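Local coordinates for ATP phosphoribosyltransferase regulatory subunit (Thermotoga maritima, PDB 1USY), which is probably required for the first step of histidine biosynthesis and may allow histidine to feedback-regulate ATP phosphoribosyltransferase, at residues F10-K15 / L93-V98; K19-F24 / L110-E115; K56-H61 / I71-A76; V98-N101 / D105-E108; G253-V258 / K262-S267. All coordinates share one frame; numbering follows the deposited sequence.

Interaction 1: residues F10-K15 / L93-V98; sequences FSFYSK and LGLEKV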
# COMPACT_ATOMS: atom_id res chain seq x y z
N PHE B 10 -3.72 -28.44 23.71
CA PHE B 10 -4.81 -29.34 24.10
C PHE B 10 -5.06 -29.29 25.60
O PHE B 10 -6.21 -29.25 26.06
CB PHE B 10 -4.50 -30.79 23.71
CG PHE B 10 -5.47 -31.81 24.31
CD1 PHE B 10 -6.77 -31.97 23.79
CD2 PHE B 10 -5.09 -32.61 25.38
CE1 PHE B 10 -7.65 -32.91 24.34
CE2 PHE B 10 -5.96 -33.54 25.93
CZ PHE B 10 -7.25 -33.69 25.40
N SER B 11 -3.96 -29.32 26.36
CA SER B 11 -4.01 -29.28 27.80
C SER B 11 -4.75 -28.04 28.31
O SER B 11 -5.63 -28.16 29.16
CB SER B 11 -2.58 -29.34 28.36
OG SER B 11 -2.57 -29.23 29.78
N PHE B 12 -4.37 -26.87 27.78
CA PHE B 12 -4.93 -25.57 28.14
C PHE B 12 -6.41 -25.52 27.81
O PHE B 12 -7.19 -25.01 28.58
CB PHE B 12 -4.19 -24.44 27.39
CG PHE B 12 -4.70 -23.08 27.72
CD1 PHE B 12 -4.34 -22.47 28.93
CD2 PHE B 12 -5.51 -22.39 26.83
CE1 PHE B 12 -4.82 -21.21 29.26
CE2 PHE B 12 -5.99 -21.10 27.13
CZ PHE B 12 -5.65 -20.51 28.35
N TYR B 13 -6.75 -26.04 26.63
CA TYR B 13 -8.12 -26.24 26.17
C TYR B 13 -8.92 -27.14 27.13
O TYR B 13 -10.11 -26.92 27.33
CB TYR B 13 -8.08 -26.85 24.75
CG TYR B 13 -9.32 -27.64 24.37
CD1 TYR B 13 -10.56 -27.01 24.21
CD2 TYR B 13 -9.26 -29.03 24.18
CE1 TYR B 13 -11.71 -27.72 23.89
CE2 TYR B 13 -10.41 -29.75 23.85
CZ TYR B 13 -11.63 -29.09 23.71
OH TYR B 13 -12.78 -29.78 23.37
N SER B 14 -8.28 -28.17 27.70
CA SER B 14 -8.96 -28.99 28.72
C SER B 14 -9.19 -28.23 30.00
O SER B 14 -10.26 -28.30 30.57
CB SER B 14 -8.23 -30.31 28.99
OG SER B 14 -7.87 -30.90 27.76
N LYS B 15 -8.18 -27.51 30.46
CA LYS B 15 -8.34 -26.70 31.65
C LYS B 15 -9.48 -25.71 31.48
O LYS B 15 -10.31 -25.58 32.39
CB LYS B 15 -7.06 -25.98 32.01
CG LYS B 15 -5.94 -26.91 32.39
CD LYS B 15 -4.61 -26.16 32.50
CE LYS B 15 -3.43 -27.10 32.38
NZ LYS B 15 -3.63 -28.38 33.10
N LEU B 93 -1.71 -18.19 24.42
CA LEU B 93 -2.87 -18.88 24.96
C LEU B 93 -3.56 -17.93 25.90
O LEU B 93 -2.91 -17.29 26.68
CB LEU B 93 -2.46 -20.15 25.72
CG LEU B 93 -1.71 -21.19 24.91
CD1 LEU B 93 -1.49 -22.53 25.67
CD2 LEU B 93 -2.41 -21.45 23.59
N GLY B 94 -4.89 -17.84 25.85
CA GLY B 94 -5.57 -16.94 26.76
C GLY B 94 -7.04 -17.10 27.07
O GLY B 94 -7.76 -17.89 26.45
N LEU B 95 -7.48 -16.35 28.06
CA LEU B 95 -8.85 -16.41 28.53
C LEU B 95 -9.37 -15.01 28.57
O LEU B 95 -8.62 -14.04 28.61
CB LEU B 95 -8.96 -17.03 29.91
CG LEU B 95 -8.18 -18.31 30.21
CD1 LEU B 95 -8.12 -18.61 31.74
CD2 LEU B 95 -8.78 -19.47 29.43
N GLU B 96 -10.69 -14.91 28.57
CA GLU B 96 -11.38 -13.64 28.59
C GLU B 96 -12.79 -13.92 29.16
O GLU B 96 -13.54 -14.70 28.59
CB GLU B 96 -11.43 -13.14 27.16
CG GLU B 96 -11.19 -11.66 27.00
CD GLU B 96 -9.87 -11.19 27.57
OE1 GLU B 96 -9.93 -10.48 28.59
OE2 GLU B 96 -8.79 -11.48 27.00
N LYS B 97 -13.11 -13.33 30.32
CA LYS B 97 -14.48 -13.35 30.87
C LYS B 97 -15.07 -11.93 31.01
O LYS B 97 -14.58 -11.11 31.78
CB LYS B 97 -14.54 -14.09 32.20
CG LYS B 97 -15.76 -13.77 33.02
CD LYS B 97 -16.77 -14.91 33.15
CE LYS B 97 -17.98 -14.40 33.98
NZ LYS B 97 -19.05 -15.37 34.26
N VAL B 98 -16.09 -11.63 30.23
CA VAL B 98 -16.76 -10.35 30.30
C VAL B 98 -18.24 -10.66 30.32
O VAL B 98 -18.76 -11.19 29.33
CB VAL B 98 -16.52 -9.46 29.06
CG1 VAL B 98 -17.17 -8.10 29.23
CG2 VAL B 98 -15.03 -9.33 28.75
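The helix turn that carries Phe12 runs nearly parallel to the strand of Leu93, Gly94 and Leu95, with segment axes 9.8 Å apart and 16° between their directions. Phe12 is the one residue of segment 10-15 that touches segment 93-98. Its CG lies opposite the backbone N (chi1 -179°), which carries the ring away from the helix and over the strand. Leu93 CB sits above the centre of one ring face. This is a CH-pi contact, with Leu93 CB 3.9 Å from the centroid of the Phe12 ring. Beyond it, Leu93 CD1 runs back along Phe12 and meets Phe12 CB at 3.7 Å. The leucine and the phenylalanine thus lie alongside, each running back toward the other's backbone. At the far end of the ring, Phe12 CZ meets Leu95 CD2 at 3.5 Å. The start of the Leu95 side chain does not point at the helix, but its end turns in to the ring. Between the two leucines the ring comes against the main chain, with Phe12 CE2 3.7 Å from Gly94 N. Gly94 O lies at the ring edge, in its plane. All four residues are buried. Helix 103-120 closes the same pocket, with Ile113 against both Phe12 and Leu95. On another side of the helix, Phe10 stacks on Phe10 of the second subunit. A helix laid on the antiparallel part of the large sheet and also meeting the other subunit is consistent with motif 1 of the class II aminoacyl-tRNA synthetase fold.

Interaction 2: residues K19-F24 / L110-E115; sequences KGFSPF and LEIIVE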
# COMPACT_ATOMS: atom_id res chain seq x y z
N LYS B 19 -14.03 -25.11 33.03
CA LYS B 19 -14.42 -23.91 33.69
C LYS B 19 -15.47 -23.20 32.85
O LYS B 19 -15.90 -22.10 33.17
CB LYS B 19 -13.18 -23.03 33.93
CG LYS B 19 -12.15 -23.62 34.92
CD LYS B 19 -12.78 -24.07 36.24
CE LYS B 19 -11.79 -24.00 37.42
NZ LYS B 19 -12.55 -24.21 38.69
N GLY B 20 -15.90 -23.84 31.76
CA GLY B 20 -16.92 -23.25 30.92
C GLY B 20 -16.42 -22.18 29.97
O GLY B 20 -17.23 -21.41 29.47
N PHE B 21 -15.12 -22.12 29.68
CA PHE B 21 -14.67 -21.23 28.62
C PHE B 21 -14.86 -21.93 27.28
O PHE B 21 -14.68 -23.14 27.16
CB PHE B 21 -13.21 -20.82 28.77
CG PHE B 21 -12.94 -20.02 29.99
CD1 PHE B 21 -12.88 -20.63 31.25
CD2 PHE B 21 -12.76 -18.65 29.88
CE1 PHE B 21 -12.64 -19.87 32.37
CE2 PHE B 21 -12.56 -17.87 30.99
CZ PHE B 21 -12.48 -18.49 32.24
N SER B 22 -15.20 -21.15 26.27
CA SER B 22 -15.51 -21.70 24.99
C SER B 22 -14.50 -21.16 23.93
O SER B 22 -13.95 -20.07 24.10
CB SER B 22 -17.00 -21.41 24.71
OG SER B 22 -17.15 -20.79 23.48
N PRO B 23 -14.23 -21.91 22.85
CA PRO B 23 -13.13 -21.56 21.96
C PRO B 23 -13.44 -20.32 21.12
O PRO B 23 -14.59 -20.05 20.78
CB PRO B 23 -12.93 -22.81 21.11
CG PRO B 23 -14.12 -23.73 21.42
CD PRO B 23 -15.00 -23.07 22.37
N PHE B 24 -12.44 -19.52 20.85
CA PHE B 24 -12.65 -18.28 20.11
C PHE B 24 -11.54 -18.18 19.09
O PHE B 24 -10.43 -17.84 19.44
CB PHE B 24 -12.64 -17.09 21.07
CG PHE B 24 -12.74 -15.77 20.39
CD1 PHE B 24 -13.97 -15.23 20.08
CD2 PHE B 24 -11.60 -15.05 20.04
CE1 PHE B 24 -14.08 -13.98 19.43
CE2 PHE B 24 -11.68 -13.83 19.39
CZ PHE B 24 -12.92 -13.28 19.09
N LEU B 110 -7.04 -16.67 36.81
CA LEU B 110 -5.71 -16.84 37.37
C LEU B 110 -5.39 -18.29 37.51
O LEU B 110 -4.27 -18.72 37.25
CB LEU B 110 -5.63 -16.21 38.76
CG LEU B 110 -4.99 -14.84 38.90
CD1 LEU B 110 -4.85 -14.63 40.35
CD2 LEU B 110 -3.66 -14.76 38.20
N GLU B 111 -6.37 -19.07 37.94
CA GLU B 111 -6.08 -20.41 38.35
C GLU B 111 -5.67 -21.22 37.14
O GLU B 111 -4.67 -21.94 37.19
CB GLU B 111 -7.22 -20.99 39.19
CG GLU B 111 -7.96 -22.19 38.61
CD GLU B 111 -7.10 -23.43 38.57
OE1 GLU B 111 -6.48 -23.74 39.62
OE2 GLU B 111 -7.02 -24.07 37.49
N ILE B 112 -6.38 -21.04 36.02
CA ILE B 112 -6.00 -21.68 34.75
C ILE B 112 -4.64 -21.20 34.18
O ILE B 112 -3.82 -22.03 33.81
CB ILE B 112 -7.13 -21.52 33.72
CG1 ILE B 112 -8.41 -22.13 34.23
CG2 ILE B 112 -6.77 -22.12 32.38
CD1 ILE B 112 -9.61 -21.70 33.44
N ILE B 113 -4.41 -19.89 34.12
CA ILE B 113 -3.17 -19.36 33.57
C ILE B 113 -1.99 -19.84 34.42
O ILE B 113 -1.01 -20.36 33.89
CB ILE B 113 -3.17 -17.79 33.45
CG1 ILE B 113 -4.13 -17.23 32.39
CG2 ILE B 113 -1.78 -17.27 33.11
CD1 ILE B 113 -4.63 -18.17 31.41
N VAL B 114 -2.08 -19.67 35.74
CA VAL B 114 -1.00 -20.09 36.63
C VAL B 114 -0.77 -21.60 36.51
O VAL B 114 0.38 -22.04 36.31
CB VAL B 114 -1.27 -19.73 38.14
CG1 VAL B 114 -0.33 -20.46 39.10
CG2 VAL B 114 -1.21 -18.22 38.36
N GLU B 115 -1.84 -22.40 36.64
CA GLU B 115 -1.69 -23.86 36.55
C GLU B 115 -1.06 -24.24 35.21
O GLU B 115 -0.16 -25.12 35.16
CB GLU B 115 -3.00 -24.59 36.70
CG GLU B 115 -2.86 -26.09 36.53
CD GLU B 115 -4.18 -26.81 36.60
OE1 GLU B 115 -5.16 -26.23 37.09
OE2 GLU B 115 -4.25 -27.98 36.16
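Ile112 of helix 103-120 packs against Lys19 and Phe21, in the turn that leads from helix 6-16 into strand 22-23, an outermost strand of the large mixed sheet. The contact centres on one methyl group, Ile112 CD1. The longer branch of Ile112 is almost fully extended (chi2 165°), which puts CD1 at the end of the side chain and into the turn. There Ile112 CD1 lies 3.5 Å from Lys19 CG. Ile112 CD1 is also 3.8 Å from Lys19 CB. On the aromatic side, Ile112 CD1 comes to 3.7 Å from Phe21 CE1, and it reaches this ring obliquely. The isoleucine meets the ring from across the gap and lies alongside the lysine stem. Within the turn, Lys19 CB lies at the edge of the Phe21 ring, in its plane. Gly20 between them has backbone angles at which a side chain would press on the preceding carbonyl O, and so it suits the change of direction here. In this class II synthetase-like fold helix 103-120 packs on the large sheet, with Ile113 touching Phe239 and Ile241. Phe21 rests on Lys72 and Trp74 of the neighbouring strand, and Ile112 also touches Phe12 and Lys15. The aliphatic part of Lys19 does the packing. Its chain is bent at chi2 (-51°) and continues past Glu111, with Lys19 CE 4.4 Å from Glu111 CG. The charged ends do not meet: Lys19 NZ is 5.7 Å from Glu111 OE2. Any attraction between them is probably modest. The ammonium group has a long, weak ion pair with Glu108, one turn earlier on the helix.

Interaction 3: residues K56-H61 / I71-A76; sequences KTVLNH and IKVWYA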
# COMPACT_ATOMS: atom_id res chain seq x y z
N LYS B 56 -8.82 -6.77 23.07
CA LYS B 56 -9.35 -5.76 22.16
C LYS B 56 -10.16 -6.45 21.06
O LYS B 56 -11.28 -6.06 20.76
CB LYS B 56 -8.20 -4.94 21.56
CG LYS B 56 -8.57 -3.56 21.00
CD LYS B 56 -7.34 -2.62 20.95
CE LYS B 56 -7.56 -1.27 21.68
NZ LYS B 56 -6.29 -0.78 22.32
N THR B 57 -9.61 -7.53 20.51
CA THR B 57 -10.30 -8.35 19.52
C THR B 57 -11.57 -9.03 20.03
O THR B 57 -12.58 -9.00 19.37
CB THR B 57 -9.33 -9.41 18.97
OG1 THR B 57 -8.43 -8.78 18.06
CG2 THR B 57 -10.08 -10.43 18.12
N VAL B 58 -11.50 -9.68 21.17
CA VAL B 58 -12.65 -10.40 21.66
C VAL B 58 -13.72 -9.37 21.92
O VAL B 58 -14.90 -9.60 21.68
CB VAL B 58 -12.29 -11.24 22.90
CG1 VAL B 58 -13.52 -11.75 23.62
CG2 VAL B 58 -11.36 -12.42 22.50
N LEU B 59 -13.30 -8.18 22.34
CA LEU B 59 -14.23 -7.11 22.69
C LEU B 59 -14.98 -6.47 21.54
O LEU B 59 -16.13 -6.08 21.72
CB LEU B 59 -13.56 -6.04 23.54
CG LEU B 59 -13.94 -6.19 25.01
CD1 LEU B 59 -12.80 -5.74 25.87
CD2 LEU B 59 -15.18 -5.38 25.28
N ASN B 60 -14.33 -6.32 20.38
CA ASN B 60 -15.03 -5.89 19.18
C ASN B 60 -16.09 -6.89 18.75
O ASN B 60 -17.21 -6.51 18.46
CB ASN B 60 -14.07 -5.63 18.01
CG ASN B 60 -13.40 -4.27 18.09
OD1 ASN B 60 -14.00 -3.26 18.51
ND2 ASN B 60 -12.12 -4.23 17.69
N HIS B 61 -15.73 -8.17 18.72
CA HIS B 61 -16.64 -9.24 18.29
C HIS B 61 -17.86 -9.47 19.17
O HIS B 61 -18.84 -10.04 18.73
CB HIS B 61 -15.87 -10.53 18.14
CG HIS B 61 -14.95 -10.52 16.96
ND1 HIS B 61 -14.88 -11.57 16.06
CD2 HIS B 61 -14.08 -9.59 16.52
CE1 HIS B 61 -13.99 -11.28 15.13
NE2 HIS B 61 -13.49 -10.09 15.38
N ILE B 71 -19.62 -13.20 27.57
CA ILE B 71 -18.54 -13.87 26.85
C ILE B 71 -17.58 -14.55 27.83
O ILE B 71 -17.06 -13.89 28.73
CB ILE B 71 -17.80 -12.83 25.99
CG1 ILE B 71 -18.28 -12.94 24.55
CG2 ILE B 71 -16.28 -12.97 26.07
CD1 ILE B 71 -19.39 -12.00 24.22
N LYS B 72 -17.36 -15.85 27.66
CA LYS B 72 -16.39 -16.63 28.43
C LYS B 72 -15.56 -17.46 27.48
O LYS B 72 -15.89 -18.63 27.25
CB LYS B 72 -17.07 -17.58 29.41
CG LYS B 72 -16.36 -17.67 30.74
CD LYS B 72 -16.92 -18.75 31.64
CE LYS B 72 -16.25 -18.63 33.01
NZ LYS B 72 -16.64 -19.71 33.97
N VAL B 73 -14.49 -16.88 26.93
CA VAL B 73 -13.74 -17.57 25.87
C VAL B 73 -12.30 -17.89 26.22
O VAL B 73 -11.70 -17.24 27.07
CB VAL B 73 -13.71 -16.76 24.55
CG1 VAL B 73 -15.12 -16.62 23.98
CG2 VAL B 73 -13.00 -15.40 24.72
N TRP B 74 -11.76 -18.90 25.54
CA TRP B 74 -10.32 -19.15 25.49
C TRP B 74 -9.88 -19.06 24.06
O TRP B 74 -10.66 -19.35 23.14
CB TRP B 74 -9.95 -20.51 26.10
CG TRP B 74 -10.36 -21.66 25.28
CD1 TRP B 74 -11.54 -22.33 25.35
CD2 TRP B 74 -9.60 -22.29 24.26
NE1 TRP B 74 -11.57 -23.36 24.43
CE2 TRP B 74 -10.39 -23.35 23.74
CE3 TRP B 74 -8.33 -22.08 23.72
CZ2 TRP B 74 -9.95 -24.19 22.70
CZ3 TRP B 74 -7.91 -22.90 22.67
CH2 TRP B 74 -8.71 -23.93 22.17
N TYR B 75 -8.64 -18.65 23.86
CA TYR B 75 -8.06 -18.59 22.53
C TYR B 75 -6.66 -19.20 22.49
O TYR B 75 -6.09 -19.53 23.57
CB TYR B 75 -8.05 -17.15 22.01
CG TYR B 75 -7.36 -16.19 22.93
CD1 TYR B 75 -5.97 -16.05 22.90
CD2 TYR B 75 -8.08 -15.43 23.85
CE1 TYR B 75 -5.32 -15.19 23.76
CE2 TYR B 75 -7.43 -14.54 24.72
CZ TYR B 75 -6.05 -14.43 24.65
OH TYR B 75 -5.37 -13.57 25.48
N ALA B 76 -6.13 -19.35 21.27
CA ALA B 76 -4.82 -19.91 20.94
C ALA B 76 -4.43 -19.53 19.51
O ALA B 76 -4.76 -20.24 18.53
CB ALA B 76 -4.82 -21.49 21.09
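Val58 has CG1 opposite its backbone N (chi1 167°), and Val73 has CG2 set between its backbone N and carbonyl carbon (chi1 -64° to CG1). These torsions send one methyl of each valine straight at the other. The side chains meet tip to tip, with Val58 CG1 3.8 Å from Val73 CG2. The second branch joins in more loosely, and Val58 CG2 is 4.1 Å from Val73 CG2. Ile71 comes from two residues earlier on the strand. It does not meet Val58 head-on but passes alongside it, running the other way, and Ile71 CG2 lies 3.9 Å from Val58 CG1. One methyl, Val58 CG1, thus touches both strand residues. The contact is apolar and buried, and the nearest backbones, at Val58 and Val73, stay 8.4 Å apart between CA atoms. Helix 54-63 here covers one face of the strand that opens the antiparallel hairpin 71-83/86-98. In class II aminoacyl-tRNA synthetases such a hairpin corresponds to motif 2, and the same assignment is likely here. Lys72 and Trp74 alternate with these residues and point away from helix 54-63; Trp74 packs on Phe12 and Ala16 of helix 6-16. The sheet is therefore sandwiched at this place. Phe24 also rests on Val58. Met1 of the second subunit packs against both Val58 and Ile71.

Interaction 4: residues V98-N101 / D105-E108; sequences VPRN and DSLE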
# COMPACT_ATOMS: atom_id res chain seq x y z
N VAL B 98 -16.09 -11.63 30.23
CA VAL B 98 -16.76 -10.35 30.30
C VAL B 98 -18.24 -10.66 30.32
O VAL B 98 -18.76 -11.19 29.33
CB VAL B 98 -16.52 -9.46 29.06
CG1 VAL B 98 -17.17 -8.10 29.23
CG2 VAL B 98 -15.03 -9.33 28.75
N PRO B 99 -18.95 -10.30 31.40
CA PRO B 99 -18.46 -9.46 32.50
C PRO B 99 -17.94 -10.23 33.70
O PRO B 99 -18.39 -11.34 34.01
CB PRO B 99 -19.71 -8.67 32.91
CG PRO B 99 -20.86 -9.26 32.08
CD PRO B 99 -20.38 -10.61 31.57
N ARG B 100 -16.98 -9.60 34.38
CA ARG B 100 -16.48 -10.04 35.66
C ARG B 100 -17.53 -9.68 36.67
O ARG B 100 -17.85 -8.50 36.85
CB ARG B 100 -15.17 -9.32 35.99
CG ARG B 100 -14.72 -9.43 37.44
CD ARG B 100 -13.43 -8.69 37.75
NE ARG B 100 -13.65 -7.33 38.23
CZ ARG B 100 -13.51 -6.23 37.49
NH1 ARG B 100 -13.13 -6.31 36.22
NH2 ARG B 100 -13.73 -5.03 38.02
N ASN B 101 -18.09 -10.68 37.32
CA ASN B 101 -19.17 -10.44 38.28
C ASN B 101 -18.62 -10.35 39.72
O ASN B 101 -19.22 -9.71 40.59
CB ASN B 101 -20.29 -11.49 38.14
CG ASN B 101 -21.05 -11.38 36.82
OD1 ASN B 101 -21.11 -12.34 36.04
ND2 ASN B 101 -21.63 -10.20 36.55
N ASP B 105 -14.43 -14.66 39.70
CA ASP B 105 -14.23 -14.76 38.25
C ASP B 105 -12.79 -14.52 37.83
O ASP B 105 -12.29 -15.23 36.96
CB ASP B 105 -15.15 -13.80 37.52
CG ASP B 105 -16.55 -14.32 37.44
OD1 ASP B 105 -16.71 -15.49 37.05
OD2 ASP B 105 -17.54 -13.65 37.75
N SER B 106 -12.14 -13.55 38.47
CA SER B 106 -10.74 -13.25 38.21
C SER B 106 -9.90 -14.39 38.70
O SER B 106 -8.95 -14.79 38.03
CB SER B 106 -10.29 -11.96 38.91
OG SER B 106 -11.12 -10.88 38.60
N LEU B 107 -10.23 -14.90 39.89
CA LEU B 107 -9.50 -16.06 40.43
C LEU B 107 -9.51 -17.32 39.55
O LEU B 107 -8.49 -17.98 39.41
CB LEU B 107 -9.95 -16.39 41.85
CG LEU B 107 -9.89 -15.18 42.81
CD1 LEU B 107 -10.80 -15.39 44.04
CD2 LEU B 107 -8.45 -14.86 43.21
N GLU B 108 -10.65 -17.62 38.92
CA GLU B 108 -10.79 -18.72 37.98
C GLU B 108 -9.85 -18.54 36.78
O GLU B 108 -9.17 -19.49 36.37
CB GLU B 108 -12.25 -18.85 37.53
CG GLU B 108 -12.47 -19.74 36.32
CD GLU B 108 -13.82 -20.43 36.34
OE1 GLU B 108 -14.00 -21.37 37.15
OE2 GLU B 108 -14.69 -20.05 35.54
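Asp105 holds the backbone of Asn101 through the one hydrogen bond between these segments. Asn101 N donates to Asp105 OD2 at 3.1 Å, with an angle of 151° at the hydrogen. The donor meets OD2 on its anti side, 28° out of the carboxylate plane. The same oxygen takes a weak bond from Ser102 N, so two successive amides of the loop turn to it. Were Asp105 replaced by an alanine, the amide of Asn101 would probably lose this acceptor and the loop would be freer to shift against the helix. Among charged groups, Asp105 OD1 has a long, weak ion pair with Lys97. Other contacts are by packing. Asn101 CB lies 3.5 Å from Asp105 OD2. The amide of Asn101 crosses the carboxylate at a steep angle, 62° between their planes. Arg100 CG comes 4.4 Å from Asp105 CB, and Arg100 CD passes Ser106 OG at 3.3 Å. The hydroxyl of Ser106 has its main partner in Glu255, by a hydrogen bond. The chain of Arg100 bends at chi3 and leads its guanidinium to the hairpin 248-257/262-269, where NH1 makes weak hydrogen bonds to Tyr256 O and Gly263 O. A cis peptide precedes Pro99. These contacts span the short connection between strand 86-98 and helix 103-120 in the synthetase-like domain, with an acidic residue in the first turn of the helix facing the incoming loop.

Interaction 5: residues G253-V258 / K262-S267; sequences GGEYTV and KGVGGS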
# COMPACT_ATOMS: atom_id res chain seq x y z
N GLY B 253 -1.94 -10.83 32.69
CA GLY B 253 -3.36 -10.64 32.62
C GLY B 253 -3.86 -9.60 33.61
O GLY B 253 -3.06 -8.84 34.12
N GLY B 254 -5.17 -9.54 33.82
CA GLY B 254 -5.71 -8.60 34.79
C GLY B 254 -7.15 -8.18 34.63
O GLY B 254 -7.80 -8.49 33.65
N GLU B 255 -7.65 -7.48 35.63
CA GLU B 255 -8.97 -6.87 35.57
C GLU B 255 -8.93 -5.55 34.79
O GLU B 255 -7.94 -4.80 34.85
CB GLU B 255 -9.48 -6.63 36.98
CG GLU B 255 -9.77 -7.93 37.73
CD GLU B 255 -10.16 -7.74 39.20
OE1 GLU B 255 -10.79 -8.65 39.76
OE2 GLU B 255 -9.82 -6.70 39.80
N TYR B 256 -10.02 -5.27 34.06
CA TYR B 256 -10.13 -4.07 33.23
C TYR B 256 -11.57 -3.63 33.13
O TYR B 256 -12.50 -4.41 33.36
CB TYR B 256 -9.59 -4.32 31.82
CG TYR B 256 -10.19 -5.54 31.14
CD1 TYR B 256 -11.32 -5.42 30.33
CD2 TYR B 256 -9.63 -6.82 31.32
CE1 TYR B 256 -11.88 -6.54 29.71
CE2 TYR B 256 -10.19 -7.94 30.70
CZ TYR B 256 -11.32 -7.78 29.89
OH TYR B 256 -11.89 -8.85 29.25
N THR B 257 -11.74 -2.36 32.77
CA THR B 257 -13.04 -1.76 32.51
C THR B 257 -13.12 -1.19 31.09
O THR B 257 -12.24 -0.43 30.67
CB THR B 257 -13.29 -0.65 33.54
OG1 THR B 257 -13.37 -1.23 34.83
CG2 THR B 257 -14.67 -0.05 33.37
N VAL B 258 -14.16 -1.56 30.34
CA VAL B 258 -14.44 -0.89 29.05
C VAL B 258 -15.86 -0.35 29.05
O VAL B 258 -16.81 -1.08 28.76
CB VAL B 258 -14.21 -1.79 27.78
CG1 VAL B 258 -14.19 -0.93 26.50
CG2 VAL B 258 -12.92 -2.62 27.89
N LYS B 262 -16.93 -4.37 33.29
CA LYS B 262 -15.83 -5.08 33.93
C LYS B 262 -15.54 -6.44 33.29
O LYS B 262 -16.43 -7.28 33.19
CB LYS B 262 -16.13 -5.26 35.42
CG LYS B 262 -16.00 -3.99 36.24
CD LYS B 262 -17.30 -3.69 36.96
CE LYS B 262 -17.09 -3.28 38.39
NZ LYS B 262 -18.22 -2.37 38.75
N GLY B 263 -14.29 -6.67 32.90
CA GLY B 263 -13.83 -8.00 32.49
C GLY B 263 -12.47 -8.35 33.05
O GLY B 263 -11.81 -7.49 33.60
N VAL B 264 -12.07 -9.62 32.93
CA VAL B 264 -10.73 -10.08 33.29
C VAL B 264 -10.24 -10.95 32.15
O VAL B 264 -11.04 -11.60 31.46
CB VAL B 264 -10.70 -11.10 34.44
CG1 VAL B 264 -9.49 -10.90 35.37
CG2 VAL B 264 -12.02 -11.25 35.13
N GLY B 265 -8.93 -11.04 32.04
CA GLY B 265 -8.32 -11.84 31.01
C GLY B 265 -6.90 -12.11 31.39
O GLY B 265 -6.37 -11.49 32.30
N GLY B 266 -6.30 -13.05 30.68
CA GLY B 266 -4.97 -13.51 30.95
C GLY B 266 -4.50 -14.16 29.68
O GLY B 266 -5.29 -14.68 28.92
N SER B 267 -3.19 -14.14 29.50
CA SER B 267 -2.49 -14.58 28.32
C SER B 267 -1.30 -15.37 28.77
O SER B 267 -0.64 -15.02 29.76
CB SER B 267 -1.95 -13.35 27.57
OG SER B 267 -2.72 -13.06 26.43
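Gly254 pairs with Gly265, and Tyr256 with Gly263, as the hydrogen-bonded pairs of an antiparallel ladder. Gly254 N donates to Gly265 O at 2.7 Å, and Gly265 N returns to Gly254 O at 3.2 Å. The next rung has Tyr256 N to Gly263 O at 2.9 Å and Gly263 N to Tyr256 O at 2.9 Å. Gly253 with Gly266, Glu255 with Val264 and Thr257 with Lys262 are the non-hydrogen-bonded pairs between and beside them. The ring of Tyr256 then folds across to the partner strand. Its CG sits between the backbone N and the carbonyl carbon (chi1 52°), which lays one ring face over Gly263. Gly263 CA makes a CH-pi contact, 3.9 Å from the centroid of the Tyr256 ring. Gly265 N lies at the ring edge. A side chain on Gly263 would run into the tyrosine, so the glycine makes room for the ring. On the other face of the sheet Glu255 and Val264 lie side by side, Glu255 CG 3.8 Å from Val264 CG1. Further out, Tyr256 OH is hydrogen-bonded to Glu96 OE1. With a leucine here the hydroxyl is gone, and Glu96 is likely to lose this partner while Gly263 loses its aromatic cover. The carboxylate of Glu255 is held by Ser106 OG and Leu237 N. The hairpin lies between strands 86-98 and 237-243, with Leu59 of helix 54-63 against Tyr256 on one face and helix 103-120 reached through Glu255 on the other.

From the N terminus, interaction 1 joins helix 6-16 to strand 86-98 and closes a loop of 77 residues. Interaction 2 opens just after it, at 19-24, and closes later, on helix 103-120, so the two cross. Interaction 3 joins helix 54-63 to strand 71-83 and lies wholly within both these loops. Interaction 4 starts at Val98, where interaction 1 ends, and its short loop falls within that of interaction 2. Interaction 5 follows all the others as a separate hairpin near the C terminus. It is tied back to interaction 1 by the backbone pairing of Leu95 with Gly266. Interactions 1, 2 and 3 also touch the second subunit.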